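PDB 1CXC: cytochrome c2 from Rhodobacter sphaeroides, which carries electrons through a covalently bound heme c, serving as electron donor to the oxidized bacteriochlorophyll in photophosphorylation. Local coordinates for residues M61-A66 and E89-A94; W71-F76 and D109-W114; V77-D82 and G98-K103. All blocks are in the same frame, centred on the assembly; numbering follows the deposited sequence.

Contact 1 of 3, residues M61-A66 and E89-A94; sequences MKEAGA and EYTGDA. With HEC (heme c), chain B.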
loop_
_atom_site.group_PDB
_atom_site.type_symbol
_atom_site.label_atom_id
_atom_site.label_comp_id
_atom_site.label_asym_id
_atom_site.label_seq_id
_atom_site.Cartn_x
_atom_site.Cartn_y
_atom_site.Cartn_z
ATOM N N MET A 61 -1.303 5.094 -11.145
ATOM C CA MET A 61 -0.420 4.231 -10.377
ATOM C C MET A 61 0.556 3.529 -11.296
ATOM O O MET A 61 1.690 3.248 -10.929
ATOM C CB MET A 61 -1.266 3.205 -9.613
ATOM C CG MET A 61 -0.435 2.277 -8.745
ATOM S SD MET A 61 0.241 3.111 -7.306
ATOM C CE MET A 61 -1.149 3.008 -6.216
ATOM N N LYS A 62 0.095 3.082 -12.455
ATOM C CA LYS A 62 1.002 2.423 -13.372
ATOM C C LYS A 62 2.092 3.400 -13.814
ATOM O O LYS A 62 3.286 3.082 -13.839
ATOM C CB LYS A 62 0.219 1.930 -14.574
ATOM C CG LYS A 62 -0.529 0.627 -14.332
ATOM C CD LYS A 62 -1.412 0.317 -15.542
ATOM C CE LYS A 62 -2.408 -0.781 -15.197
ATOM N NZ LYS A 62 -3.272 -1.112 -16.321
ATOM N N GLU A 63 1.690 4.637 -14.099
ATOM C CA GLU A 63 2.605 5.677 -14.502
ATOM C C GLU A 63 3.678 5.914 -13.443
ATOM O O GLU A 63 4.814 6.269 -13.765
ATOM C CB GLU A 63 1.785 6.933 -14.676
ATOM C CG GLU A 63 2.517 8.021 -15.431
ATOM C CD GLU A 63 1.728 9.322 -15.544
ATOM O OE1 GLU A 63 0.497 9.275 -15.658
ATOM O OE2 GLU A 63 2.364 10.371 -15.638
ATOM N N ALA A 64 3.249 6.141 -12.200
ATOM C CA ALA A 64 4.195 6.361 -11.128
ATOM C C ALA A 64 5.221 5.241 -11.040
ATOM O O ALA A 64 6.358 5.474 -10.640
ATOM C CB ALA A 64 3.445 6.417 -9.805
ATOM N N GLY A 65 4.779 3.988 -11.107
ATOM C CA GLY A 65 5.715 2.883 -11.063
ATOM C C GLY A 65 6.695 2.993 -12.233
ATOM O O GLY A 65 7.862 2.609 -12.092
ATOM N N ALA A 66 6.187 3.249 -13.456
ATOM C CA ALA A 66 7.090 3.413 -14.616
ATOM C C ALA A 66 8.128 4.498 -14.357
ATOM O O ALA A 66 9.257 4.407 -14.821
ATOM C CB ALA A 66 6.332 3.842 -15.862
ATOM N N GLU A 89 1.268 14.659 -7.572
ATOM C CA GLU A 89 2.550 15.297 -7.399
ATOM C C GLU A 89 3.669 14.453 -7.943
ATOM O O GLU A 89 4.675 14.976 -8.403
ATOM C CB GLU A 89 2.803 15.590 -5.927
ATOM C CG GLU A 89 1.758 16.526 -5.327
ATOM C CD GLU A 89 1.879 16.754 -3.822
ATOM N N TYR A 90 3.690 13.192 -7.538
ATOM C CA TYR A 90 4.730 12.293 -7.976
ATOM C C TYR A 90 4.825 12.224 -9.490
ATOM O O TYR A 90 5.906 12.026 -10.039
ATOM C CB TYR A 90 4.455 10.905 -7.425
ATOM C CG TYR A 90 5.668 10.009 -7.551
ATOM C CD1 TYR A 90 6.653 10.052 -6.578
ATOM C CD2 TYR A 90 5.863 9.274 -8.699
ATOM C CE1 TYR A 90 7.840 9.375 -6.774
ATOM C CE2 TYR A 90 7.049 8.603 -8.894
ATOM C CZ TYR A 90 8.019 8.660 -7.933
ATOM O OH TYR A 90 9.174 7.936 -8.094
ATOM N N THR A 91 3.720 11.817 -10.080
ATOM C CA THR A 91 3.596 11.645 -11.507
ATOM C C THR A 91 3.856 12.933 -12.306
ATOM O O THR A 91 4.360 12.897 -13.431
ATOM C CB THR A 91 2.169 11.127 -11.649
ATOM O OG1 THR A 91 2.239 9.830 -12.187
ATOM C CG2 THR A 91 1.267 12.052 -12.405
ATOM N N GLY A 92 3.697 14.108 -11.683
ATOM C CA GLY A 92 3.897 15.344 -12.427
ATOM C C GLY A 92 2.758 15.619 -13.406
ATOM O O GLY A 92 2.724 16.654 -14.059
ATOM N N ASP A 93 1.663 14.887 -13.270
ATOM C CA ASP A 93 0.521 15.088 -14.132
ATOM C C ASP A 93 -0.661 15.437 -13.243
ATOM O O ASP A 93 -1.236 14.571 -12.604
ATOM C CB ASP A 93 0.254 13.813 -14.885
ATOM C CG ASP A 93 -1.110 13.737 -15.538
ATOM O OD1 ASP A 93 -1.735 14.774 -15.713
ATOM O OD2 ASP A 93 -1.349 12.733 -16.199
ATOM N N ALA A 94 -1.216 16.629 -13.367
ATOM C CA ALA A 94 -2.295 17.021 -12.484
ATOM C C ALA A 94 -3.585 16.282 -12.686
ATOM O O ALA A 94 -4.549 16.546 -11.994
ATOM C CB ALA A 94 -2.588 18.494 -12.656
HETATM FE FE HEC B . -5.140 0.538 -0.697
HETATM C CHA HEC B . -3.483 0.366 -3.641
HETATM C CHB HEC B . -2.183 0.553 0.994
HETATM C CHC HEC B . -6.829 0.896 2.265
HETATM C CHD HEC B . -8.128 0.210 -2.332
HETATM N NA HEC B . -3.232 0.510 -1.206
HETATM C C1A HEC B . -2.716 0.451 -2.491
HETATM C C2A HEC B . -1.264 0.480 -2.468
HETATM C C3A HEC B . -0.892 0.561 -1.169
HETATM C C4A HEC B . -2.121 0.544 -0.394
HETATM C CMA HEC B . 0.531 0.747 -0.663
HETATM C CAA HEC B . -0.321 0.348 -3.655
HETATM C CBA HEC B . 0.193 -1.079 -3.765
HETATM C CGA HEC B . 0.846 -1.450 -5.087
HETATM O O1A HEC B . 0.617 -2.548 -5.552
HETATM O O2A HEC B . 1.414 -0.571 -5.726
HETATM N NB HEC B . -4.622 0.710 1.197
HETATM C C1B HEC B . -3.346 0.613 1.734
HETATM C C2B HEC B . -3.382 0.673 3.185
HETATM C C3B HEC B . -4.687 0.851 3.565
HETATM C C4B HEC B . -5.447 0.857 2.319
HETATM C CMB HEC B . -2.164 0.563 4.110
HETATM C CAB HEC B . -5.168 1.064 4.888
HETATM C CBB HEC B . -4.797 2.246 5.681
HETATM N NC HEC B . -7.056 0.591 -0.167
HETATM C C1C HEC B . -7.575 0.762 1.113
HETATM C C2C HEC B . -9.020 0.643 1.106
HETATM C C3C HEC B . -9.386 0.451 -0.182
HETATM C C4C HEC B . -8.165 0.405 -0.963
HETATM C CMC HEC B . -9.912 0.525 2.333
HETATM C CAC HEC B . -10.678 0.278 -0.668
HETATM C CBC HEC B . -11.740 1.249 -0.448
HETATM N ND HEC B . -5.681 0.316 -2.561
HETATM C C1D HEC B . -6.965 0.181 -3.085
HETATM C C2D HEC B . -6.938 0.111 -4.530
HETATM C C3D HEC B . -5.644 0.225 -4.905
HETATM C C4D HEC B . -4.868 0.320 -3.684
HETATM C CMD HEC B . -8.140 -0.021 -5.462
HETATM C CAD HEC B . -5.147 0.517 -6.313
HETATM C CBD HEC B . -4.787 1.993 -6.476
HETATM C CGD HEC B . -4.794 2.500 -7.925
HETATM O O1D HEC B . -4.765 3.707 -8.117
HETATM O O2D HEC B . -4.481 1.728 -8.816
#
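Thr91 and Glu63 meet through the threonine hydroxyl and the side of the glutamate chain, the two side chains crossing at about a right angle. Thr91 OG1 lies 3.4 Å from Glu63 CD, with the glutamate CB and CG next to it, while Thr91 CG2 stands 3.8 Å from Glu63 OE2. The glutamate reaches this place because its CG is anti to the backbone N (chi1 -165°) and the chain runs on extended. One step along the helix, the methyl CB of Ala64 sits 3.9 Å from Tyr90 CD2. The neighbouring ring carbon, Tyr90 CE2, comes within 3.6 Å of Ala64 O. Backbones are close at this point: Ala64 CA and Thr91 CA are 5.3 Å apart, a spacing consistent with the small side chain of Ala64. Beyond the threonine, two acids come near each other, Glu63 OE1 and Asp93 OD2 at 4.0 Å, which would probably cost some energy if both are charged; Asp93 turns its other oxygen, OD1, to the backbone N of Lys95. Gly92, with positive phi, ends the helix of Tyr90 and Thr91 and lets the chain turn so that Asp93 faces Glu63. Met61 points away from this interface to the heme, its CB 3.6 Å from propionate oxygen O2D. The contact thus packs the C-terminal part of helix 59-66 against the end of helix 83-91, with Tyr90 also resting on Leu69 in the loop that leads to helix 73-81.

Contact 2 of 3, residues W71-F76 and D109-W114; sequences WDEEHF and DAHNIW. With HEC (heme c), chain B.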
loop_
_atom_site.group_PDB
_atom_site.type_symbol
_atom_site.label_atom_id
_atom_site.label_comp_id
_atom_site.label_asym_id
_atom_site.label_seq_id
_atom_site.Cartn_x
_atom_site.Cartn_y
_atom_site.Cartn_z
ATOM N N TRP A 71 7.864 1.192 -3.220
ATOM C CA TRP A 71 7.388 1.608 -1.911
ATOM C C TRP A 71 8.361 1.618 -0.752
ATOM O O TRP A 71 9.098 0.641 -0.533
ATOM C CB TRP A 71 6.164 0.759 -1.540
ATOM C CG TRP A 71 4.985 1.038 -2.463
ATOM C CD1 TRP A 71 4.585 0.103 -3.380
ATOM C CD2 TRP A 71 4.277 2.210 -2.540
ATOM N NE1 TRP A 71 3.620 0.701 -4.037
ATOM C CE2 TRP A 71 3.393 1.934 -3.572
ATOM C CE3 TRP A 71 4.292 3.459 -1.921
ATOM C CZ2 TRP A 71 2.490 2.872 -4.001
ATOM C CZ3 TRP A 71 3.388 4.415 -2.355
ATOM C CH2 TRP A 71 2.493 4.115 -3.378
ATOM N N ASP A 72 8.615 2.807 -0.193
ATOM C CA ASP A 72 9.418 2.891 1.003
ATOM C C ASP A 72 8.554 3.599 2.049
ATOM O O ASP A 72 7.468 4.081 1.712
ATOM C CB ASP A 72 10.747 3.613 0.815
ATOM C CG ASP A 72 10.661 4.890 0.018
ATOM O OD1 ASP A 72 9.594 5.489 0.011
ATOM O OD2 ASP A 72 11.724 5.476 -0.196
ATOM N N GLU A 73 9.059 3.853 3.253
ATOM C CA GLU A 73 8.235 4.473 4.263
ATOM C C GLU A 73 7.839 5.888 3.951
ATOM O O GLU A 73 6.677 6.265 4.067
ATOM C CB GLU A 73 8.946 4.458 5.593
ATOM C CG GLU A 73 8.059 4.983 6.721
ATOM C CD GLU A 73 8.557 4.659 8.119
ATOM O OE1 GLU A 73 9.695 4.223 8.265
ATOM O OE2 GLU A 73 7.904 5.083 9.076
ATOM N N GLU A 74 8.720 6.707 3.405
ATOM C CA GLU A 74 8.285 8.072 3.176
ATOM C C GLU A 74 7.221 8.202 2.119
ATOM O O GLU A 74 6.288 8.986 2.304
ATOM C CB GLU A 74 9.448 8.967 2.751
ATOM N N HIS A 75 7.296 7.412 1.037
ATOM C CA HIS A 75 6.293 7.515 -0.017
ATOM C C HIS A 75 4.998 6.847 0.422
ATOM O O HIS A 75 3.927 7.352 0.149
ATOM C CB HIS A 75 6.775 6.876 -1.322
ATOM C CG HIS A 75 7.882 7.698 -1.992
ATOM N ND1 HIS A 75 9.154 7.590 -1.672
ATOM C CD2 HIS A 75 7.750 8.795 -2.802
ATOM C CE1 HIS A 75 9.827 8.557 -2.246
ATOM N NE2 HIS A 75 8.973 9.270 -2.937
ATOM N N PHE A 76 5.105 5.768 1.192
ATOM C CA PHE A 76 3.938 5.054 1.676
ATOM C C PHE A 76 3.169 5.949 2.628
ATOM O O PHE A 76 1.964 6.087 2.474
ATOM C CB PHE A 76 4.409 3.803 2.423
ATOM C CG PHE A 76 3.299 3.025 3.150
ATOM C CD1 PHE A 76 2.568 2.068 2.465
ATOM C CD2 PHE A 76 3.022 3.299 4.506
ATOM C CE1 PHE A 76 1.550 1.387 3.140
ATOM C CE2 PHE A 76 2.010 2.618 5.163
ATOM C CZ PHE A 76 1.284 1.664 4.472
ATOM N N ASP A 109 -0.682 6.374 12.532
ATOM C CA ASP A 109 -1.147 5.077 12.081
ATOM C C ASP A 109 -0.410 4.666 10.808
ATOM O O ASP A 109 -0.103 3.497 10.613
ATOM C CB ASP A 109 -2.634 5.130 11.773
ATOM C CG ASP A 109 -3.517 5.034 13.008
ATOM O OD1 ASP A 109 -2.994 5.265 14.089
ATOM O OD2 ASP A 109 -4.728 5.161 12.838
ATOM N N ALA A 110 -0.093 5.624 9.917
ATOM C CA ALA A 110 0.627 5.303 8.688
ATOM C C ALA A 110 2.007 4.752 8.986
ATOM O O ALA A 110 2.398 3.737 8.406
ATOM C CB ALA A 110 0.827 6.556 7.865
ATOM N N HIS A 111 2.730 5.352 9.930
ATOM C CA HIS A 111 4.028 4.841 10.296
ATOM C C HIS A 111 3.907 3.492 11.001
ATOM O O HIS A 111 4.767 2.644 10.856
ATOM C CB HIS A 111 4.730 5.824 11.220
ATOM C CG HIS A 111 5.243 7.054 10.505
ATOM N ND1 HIS A 111 6.267 7.007 9.673
ATOM C CD2 HIS A 111 4.769 8.322 10.617
ATOM C CE1 HIS A 111 6.425 8.223 9.241
ATOM N NE2 HIS A 111 5.545 9.013 9.818
ATOM N N ASN A 112 2.907 3.299 11.878
ATOM C CA ASN A 112 2.743 2.019 12.573
ATOM C C ASN A 112 2.443 0.891 11.609
ATOM O O ASN A 112 2.935 -0.231 11.748
ATOM C CB ASN A 112 1.628 2.097 13.607
ATOM C CG ASN A 112 1.955 3.036 14.762
ATOM O OD1 ASN A 112 1.050 3.547 15.449
ATOM N ND2 ASN A 112 3.240 3.340 14.991
ATOM N N ILE A 113 1.580 1.151 10.648
ATOM C CA ILE A 113 1.243 0.163 9.653
ATOM C C ILE A 113 2.468 -0.162 8.798
ATOM O O ILE A 113 2.750 -1.330 8.543
ATOM C CB ILE A 113 0.084 0.679 8.786
ATOM C CG1 ILE A 113 -1.238 0.664 9.555
ATOM C CG2 ILE A 113 -0.020 -0.164 7.521
ATOM C CD1 ILE A 113 -2.391 1.305 8.775
ATOM N N TRP A 114 3.346 0.814 8.524
ATOM C CA TRP A 114 4.536 0.491 7.749
ATOM C C TRP A 114 5.450 -0.412 8.573
ATOM O O TRP A 114 6.037 -1.367 8.064
ATOM C CB TRP A 114 5.293 1.766 7.354
ATOM C CG TRP A 114 6.527 1.436 6.482
ATOM C CD1 TRP A 114 7.795 1.500 6.995
ATOM C CD2 TRP A 114 6.511 0.995 5.186
ATOM N NE1 TRP A 114 8.606 1.116 6.013
ATOM C CE2 TRP A 114 7.871 0.787 4.926
ATOM C CE3 TRP A 114 5.559 0.729 4.222
ATOM C CZ2 TRP A 114 8.291 0.297 3.691
ATOM C CZ3 TRP A 114 5.981 0.251 2.986
ATOM C CH2 TRP A 114 7.331 0.038 2.719
HETATM FE FE HEC B . -5.140 0.538 -0.697
HETATM C CHA HEC B . -3.483 0.366 -3.641
HETATM C CHB HEC B . -2.183 0.553 0.994
HETATM C CHC HEC B . -6.829 0.896 2.265
HETATM C CHD HEC B . -8.128 0.210 -2.332
HETATM N NA HEC B . -3.232 0.510 -1.206
HETATM C C1A HEC B . -2.716 0.451 -2.491
HETATM C C2A HEC B . -1.264 0.480 -2.468
HETATM C C3A HEC B . -0.892 0.561 -1.169
HETATM C C4A HEC B . -2.121 0.544 -0.394
HETATM C CMA HEC B . 0.531 0.747 -0.663
HETATM C CAA HEC B . -0.321 0.348 -3.655
HETATM C CBA HEC B . 0.193 -1.079 -3.765
HETATM C CGA HEC B . 0.846 -1.450 -5.087
HETATM O O1A HEC B . 0.617 -2.548 -5.552
HETATM O O2A HEC B . 1.414 -0.571 -5.726
HETATM N NB HEC B . -4.622 0.710 1.197
HETATM C C1B HEC B . -3.346 0.613 1.734
HETATM C C2B HEC B . -3.382 0.673 3.185
HETATM C C3B HEC B . -4.687 0.851 3.565
HETATM C C4B HEC B . -5.447 0.857 2.319
HETATM C CMB HEC B . -2.164 0.563 4.110
HETATM C CAB HEC B . -5.168 1.064 4.888
HETATM C CBB HEC B . -4.797 2.246 5.681
HETATM N NC HEC B . -7.056 0.591 -0.167
HETATM C C1C HEC B . -7.575 0.762 1.113
HETATM C C2C HEC B . -9.020 0.643 1.106
HETATM C C3C HEC B . -9.386 0.451 -0.182
HETATM C C4C HEC B . -8.165 0.405 -0.963
HETATM C CMC HEC B . -9.912 0.525 2.333
HETATM C CAC HEC B . -10.678 0.278 -0.668
HETATM C CBC HEC B . -11.740 1.249 -0.448
HETATM N ND HEC B . -5.681 0.316 -2.561
HETATM C C1D HEC B . -6.965 0.181 -3.085
HETATM C C2D HEC B . -6.938 0.111 -4.530
HETATM C C3D HEC B . -5.644 0.225 -4.905
HETATM C C4D HEC B . -4.868 0.320 -3.684
HETATM C CMD HEC B . -8.140 -0.021 -5.462
HETATM C CAD HEC B . -5.147 0.517 -6.313
HETATM C CBD HEC B . -4.787 1.993 -6.476
HETATM C CGD HEC B . -4.794 2.500 -7.925
HETATM O O1D HEC B . -4.765 3.707 -8.117
HETATM O O2D HEC B . -4.481 1.728 -8.816
HETATM O O HOH W 1 7.596 3.088 10.954
#
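Trp114 lays its indole as a flat plate against the first turn of helix 73-81, and Glu73 and Phe76 fit round it. The CB of Glu73 bulges onto one face, 3.6 Å from the centroid of the five-membered ring, a CH-pi contact. On the same face the backbone of Asp72 and Glu73 covers the six-membered ring. The CE3 corner of Trp114 in turn presses over the face of Phe76, 3.4 Å from Phe76 CG, with the ring planes 46° apart. Phe76, CG anti to its own N (chi1 173°), reaches across toward helix 107-120, and the far end of its ring fills a hollow lined by three groups: its edge meets the carbonyl of Ala110, while CZ rests on Ile113 CG2 at 3.8 Å and on heme methyl CMB at 3.6 Å. This is heme-pocket packing of the cytochrome c fold, in which the C-terminal helix 107-120 also touches the N-terminal helix 5-11, here through Ile113 on Ala11. An alanine in place of Trp114 is likely to open a gap between the two helices, leaving Phe76 without the indole over its face and Glu73 CB without its ring. On the outer side of the contact His111 ND1 donates to Glu73 OE2 over 2.6 Å, nearly straight at 170°; the oxygen lies at the edge of the imidazole, and the histidine comes to its anti side. A water donates to both Glu73 OE2 and His111 O, bracing this join. Asp72 caps the helix, its OD1 accepting from both N and ND1 of His75. Trp71 leads away to the heme, where its NE1 donates to propionate oxygen O2A over 3.1 Å, while methyl CMA sits over the indole face.

Contact 3 of 3, residues V77-D82 and G98-K103; sequences VQYVQD and GKMTFK. With HEC (heme c), chain B.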
loop_
_atom_site.group_PDB
_atom_site.type_symbol
_atom_site.label_atom_id
_atom_site.label_comp_id
_atom_site.label_asym_id
_atom_site.label_seq_id
_atom_site.Cartn_x
_atom_site.Cartn_y
_atom_site.Cartn_z
ATOM N N VAL A 77 3.815 6.705 3.521
ATOM C CA VAL A 77 2.980 7.475 4.425
ATOM C C VAL A 77 2.372 8.697 3.794
ATOM O O VAL A 77 1.230 9.025 4.094
ATOM C CB VAL A 77 3.600 7.827 5.800
ATOM C CG1 VAL A 77 4.794 6.977 6.148
ATOM C CG2 VAL A 77 3.829 9.309 5.958
ATOM N N GLN A 78 2.916 9.160 2.679
ATOM C CA GLN A 78 2.295 10.286 2.024
ATOM C C GLN A 78 1.138 9.753 1.208
ATOM O O GLN A 78 0.070 10.334 1.115
ATOM C CB GLN A 78 3.265 10.945 1.060
ATOM C CG GLN A 78 4.362 11.750 1.741
ATOM C CD GLN A 78 5.475 12.113 0.762
ATOM N N TYR A 79 1.334 8.620 0.563
ATOM C CA TYR A 79 0.304 8.055 -0.276
ATOM C C TYR A 79 -0.959 7.663 0.458
ATOM O O TYR A 79 -2.042 8.035 0.034
ATOM C CB TYR A 79 0.866 6.854 -1.009
ATOM C CG TYR A 79 -0.200 6.057 -1.735
ATOM C CD1 TYR A 79 -0.758 6.552 -2.886
ATOM C CD2 TYR A 79 -0.602 4.835 -1.217
ATOM C CE1 TYR A 79 -1.737 5.834 -3.525
ATOM C CE2 TYR A 79 -1.571 4.109 -1.863
ATOM C CZ TYR A 79 -2.137 4.614 -3.007
ATOM O OH TYR A 79 -3.124 3.890 -3.658
ATOM N N VAL A 80 -0.864 6.862 1.530
ATOM C CA VAL A 80 -2.073 6.440 2.246
ATOM C C VAL A 80 -2.860 7.610 2.808
ATOM O O VAL A 80 -4.047 7.455 3.073
ATOM C CB VAL A 80 -1.768 5.435 3.381
ATOM C CG1 VAL A 80 -1.086 4.203 2.814
ATOM C CG2 VAL A 80 -0.942 6.065 4.499
ATOM N N GLN A 81 -2.230 8.756 3.105
ATOM C CA GLN A 81 -2.968 9.888 3.624
ATOM C C GLN A 81 -3.833 10.574 2.579
ATOM O O GLN A 81 -4.810 11.229 2.898
ATOM C CB GLN A 81 -2.015 10.872 4.253
ATOM C CG GLN A 81 -1.434 10.303 5.536
ATOM C CD GLN A 81 -0.542 11.304 6.253
ATOM O OE1 GLN A 81 -1.031 12.260 6.847
ATOM N NE2 GLN A 81 0.788 11.155 6.176
ATOM N N ASP A 82 -3.445 10.533 1.317
ATOM C CA ASP A 82 -4.260 11.104 0.249
ATOM C C ASP A 82 -3.744 10.552 -1.065
ATOM O O ASP A 82 -2.805 11.088 -1.654
ATOM C CB ASP A 82 -4.193 12.627 0.213
ATOM C CG ASP A 82 -5.283 13.259 -0.657
ATOM O OD1 ASP A 82 -5.589 12.722 -1.733
ATOM O OD2 ASP A 82 -5.665 14.395 -0.364
ATOM N N GLY A 98 -6.215 8.352 -8.362
ATOM C CA GLY A 98 -6.019 7.034 -7.784
ATOM C C GLY A 98 -7.346 6.294 -7.655
ATOM O O GLY A 98 -8.420 6.893 -7.781
ATOM N N LYS A 99 -7.328 4.979 -7.772
ATOM C CA LYS A 99 -8.562 4.219 -7.618
ATOM C C LYS A 99 -8.865 3.969 -6.141
ATOM O O LYS A 99 -9.866 3.345 -5.831
ATOM C CB LYS A 99 -8.432 2.865 -8.296
ATOM C CG LYS A 99 -8.174 2.936 -9.790
ATOM C CD LYS A 99 -9.488 2.823 -10.523
ATOM C CE LYS A 99 -9.644 1.412 -11.062
ATOM N NZ LYS A 99 -9.782 0.445 -9.985
ATOM N N MET A 100 -7.864 4.124 -5.263
ATOM C CA MET A 100 -8.045 3.894 -3.836
ATOM C C MET A 100 -8.784 5.056 -3.250
ATOM O O MET A 100 -8.210 6.123 -3.081
ATOM C CB MET A 100 -6.686 3.747 -3.149
ATOM C CG MET A 100 -6.684 3.557 -1.633
ATOM S SD MET A 100 -5.120 2.877 -0.988
ATOM C CE MET A 100 -5.061 3.726 0.540
ATOM N N THR A 101 -9.999 4.825 -2.775
ATOM C CA THR A 101 -10.764 5.938 -2.249
ATOM C C THR A 101 -10.771 6.050 -0.732
ATOM O O THR A 101 -11.197 7.089 -0.230
ATOM C CB THR A 101 -12.197 5.883 -2.770
ATOM O OG1 THR A 101 -12.701 4.640 -2.348
ATOM C CG2 THR A 101 -12.253 5.958 -4.283
ATOM N N PHE A 102 -9.812 5.411 -0.087
ATOM C CA PHE A 102 -9.727 5.502 1.360
ATOM C C PHE A 102 -8.561 6.385 1.759
ATOM O O PHE A 102 -7.612 6.464 1.003
ATOM C CB PHE A 102 -9.499 4.116 1.969
ATOM C CG PHE A 102 -9.213 4.110 3.475
ATOM C CD1 PHE A 102 -10.263 4.053 4.375
ATOM C CD2 PHE A 102 -7.916 4.138 3.952
ATOM C CE1 PHE A 102 -10.021 4.009 5.741
ATOM C CE2 PHE A 102 -7.679 4.105 5.311
ATOM C CZ PHE A 102 -8.727 4.030 6.206
ATOM N N LYS A 103 -8.768 7.323 2.684
ATOM C CA LYS A 103 -7.683 8.154 3.165
ATOM C C LYS A 103 -7.462 7.876 4.652
ATOM O O LYS A 103 -8.375 8.080 5.466
ATOM C CB LYS A 103 -8.014 9.636 3.046
ATOM C CG LYS A 103 -8.116 10.131 1.619
ATOM C CD LYS A 103 -8.444 11.610 1.648
ATOM C CE LYS A 103 -8.584 12.147 0.239
ATOM N NZ LYS A 103 -8.876 13.569 0.276
HETATM FE FE HEC B . -5.140 0.538 -0.697
HETATM C CHA HEC B . -3.483 0.366 -3.641
HETATM C CHB HEC B . -2.183 0.553 0.994
HETATM C CHC HEC B . -6.829 0.896 2.265
HETATM C CHD HEC B . -8.128 0.210 -2.332
HETATM N NA HEC B . -3.232 0.510 -1.206
HETATM C C1A HEC B . -2.716 0.451 -2.491
HETATM C C2A HEC B . -1.264 0.480 -2.468
HETATM C C3A HEC B . -0.892 0.561 -1.169
HETATM C C4A HEC B . -2.121 0.544 -0.394
HETATM C CMA HEC B . 0.531 0.747 -0.663
HETATM C CAA HEC B . -0.321 0.348 -3.655
HETATM C CBA HEC B . 0.193 -1.079 -3.765
HETATM C CGA HEC B . 0.846 -1.450 -5.087
HETATM O O1A HEC B . 0.617 -2.548 -5.552
HETATM O O2A HEC B . 1.414 -0.571 -5.726
HETATM N NB HEC B . -4.622 0.710 1.197
HETATM C C1B HEC B . -3.346 0.613 1.734
HETATM C C2B HEC B . -3.382 0.673 3.185
HETATM C C3B HEC B . -4.687 0.851 3.565
HETATM C C4B HEC B . -5.447 0.857 2.319
HETATM C CMB HEC B . -2.164 0.563 4.110
HETATM C CAB HEC B . -5.168 1.064 4.888
HETATM C CBB HEC B . -4.797 2.246 5.681
HETATM N NC HEC B . -7.056 0.591 -0.167
HETATM C C1C HEC B . -7.575 0.762 1.113
HETATM C C2C HEC B . -9.020 0.643 1.106
HETATM C C3C HEC B . -9.386 0.451 -0.182
HETATM C C4C HEC B . -8.165 0.405 -0.963
HETATM C CMC HEC B . -9.912 0.525 2.333
HETATM C CAC HEC B . -10.678 0.278 -0.668
HETATM C CBC HEC B . -11.740 1.249 -0.448
HETATM N ND HEC B . -5.681 0.316 -2.561
HETATM C C1D HEC B . -6.965 0.181 -3.085
HETATM C C2D HEC B . -6.938 0.111 -4.530
HETATM C C3D HEC B . -5.644 0.225 -4.905
HETATM C C4D HEC B . -4.868 0.320 -3.684
HETATM C CMD HEC B . -8.140 -0.021 -5.462
HETATM C CAD HEC B . -5.147 0.517 -6.313
HETATM C CBD HEC B . -4.787 1.993 -6.476
HETATM C CGD HEC B . -4.794 2.500 -7.925
HETATM O O1D HEC B . -4.765 3.707 -8.117
HETATM O O2D HEC B . -4.481 1.728 -8.816
#
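With CG anti to the backbone N in both Tyr79 (chi1 170°) and Met100 (chi1 178°), the phenol and the thioether are carried to the same side of the heme, where their ends meet obliquely. The closest approach is Tyr79 OH to Met100 SD, 3.5 Å. SD lies 4.9 Å from the Tyr79 ring centroid and oblique to the ring, a Met-aromatic contact. Met100 SD reaches the heme FE at 2.4 Å, and the bend at chi3 sets CE over heme NB. Tyr79 CE2 meanwhile packs on heme C2A and C3A. Next to the ligand, Lys99 N donates to propionate oxygen O1D over 2.9 Å, nearly straight at 172°, tying the loop to the heme rim. Phe102 CE2 touches heme CBB at 3.4 Å. Farther out, the extended chain of Lys103 runs alongside Asp82, its CB 3.6 Å from Gln81 O, and ends in a salt bridge, NZ to Asp82 OD2 at 3.4 Å, weak as a hydrogen bond. Asp82 OD1 instead caps helix 83-91 at Lys85 N. His19 binds the iron as well, so the arrangement is the His-Met axial ligation characteristic of class I cytochromes c, with the methionine carried on a loop.

Overall arrangement
Along the chain the first segments come in the order 61-66, 71-76, 77-82, followed by 89-94, 98-103 and 109-114. Contact 1 therefore crosses both others, whereas contact 3 falls wholly between the two halves of contact 2. Contacts 2 and 3 share helix 73-81, their centres about 12 Å apart; Ala110 packs on Val77 and Val80 between them. Contact 1 lies farther out, its centre about 14 Å from that of contact 3 and about 18 Å from that of contact 2, but Met61 bridges to Tyr79 and Trp71, and Tyr90 to His75. All three line part of the pocket of the electron-carrying heme, contact 1 through Met61 alone.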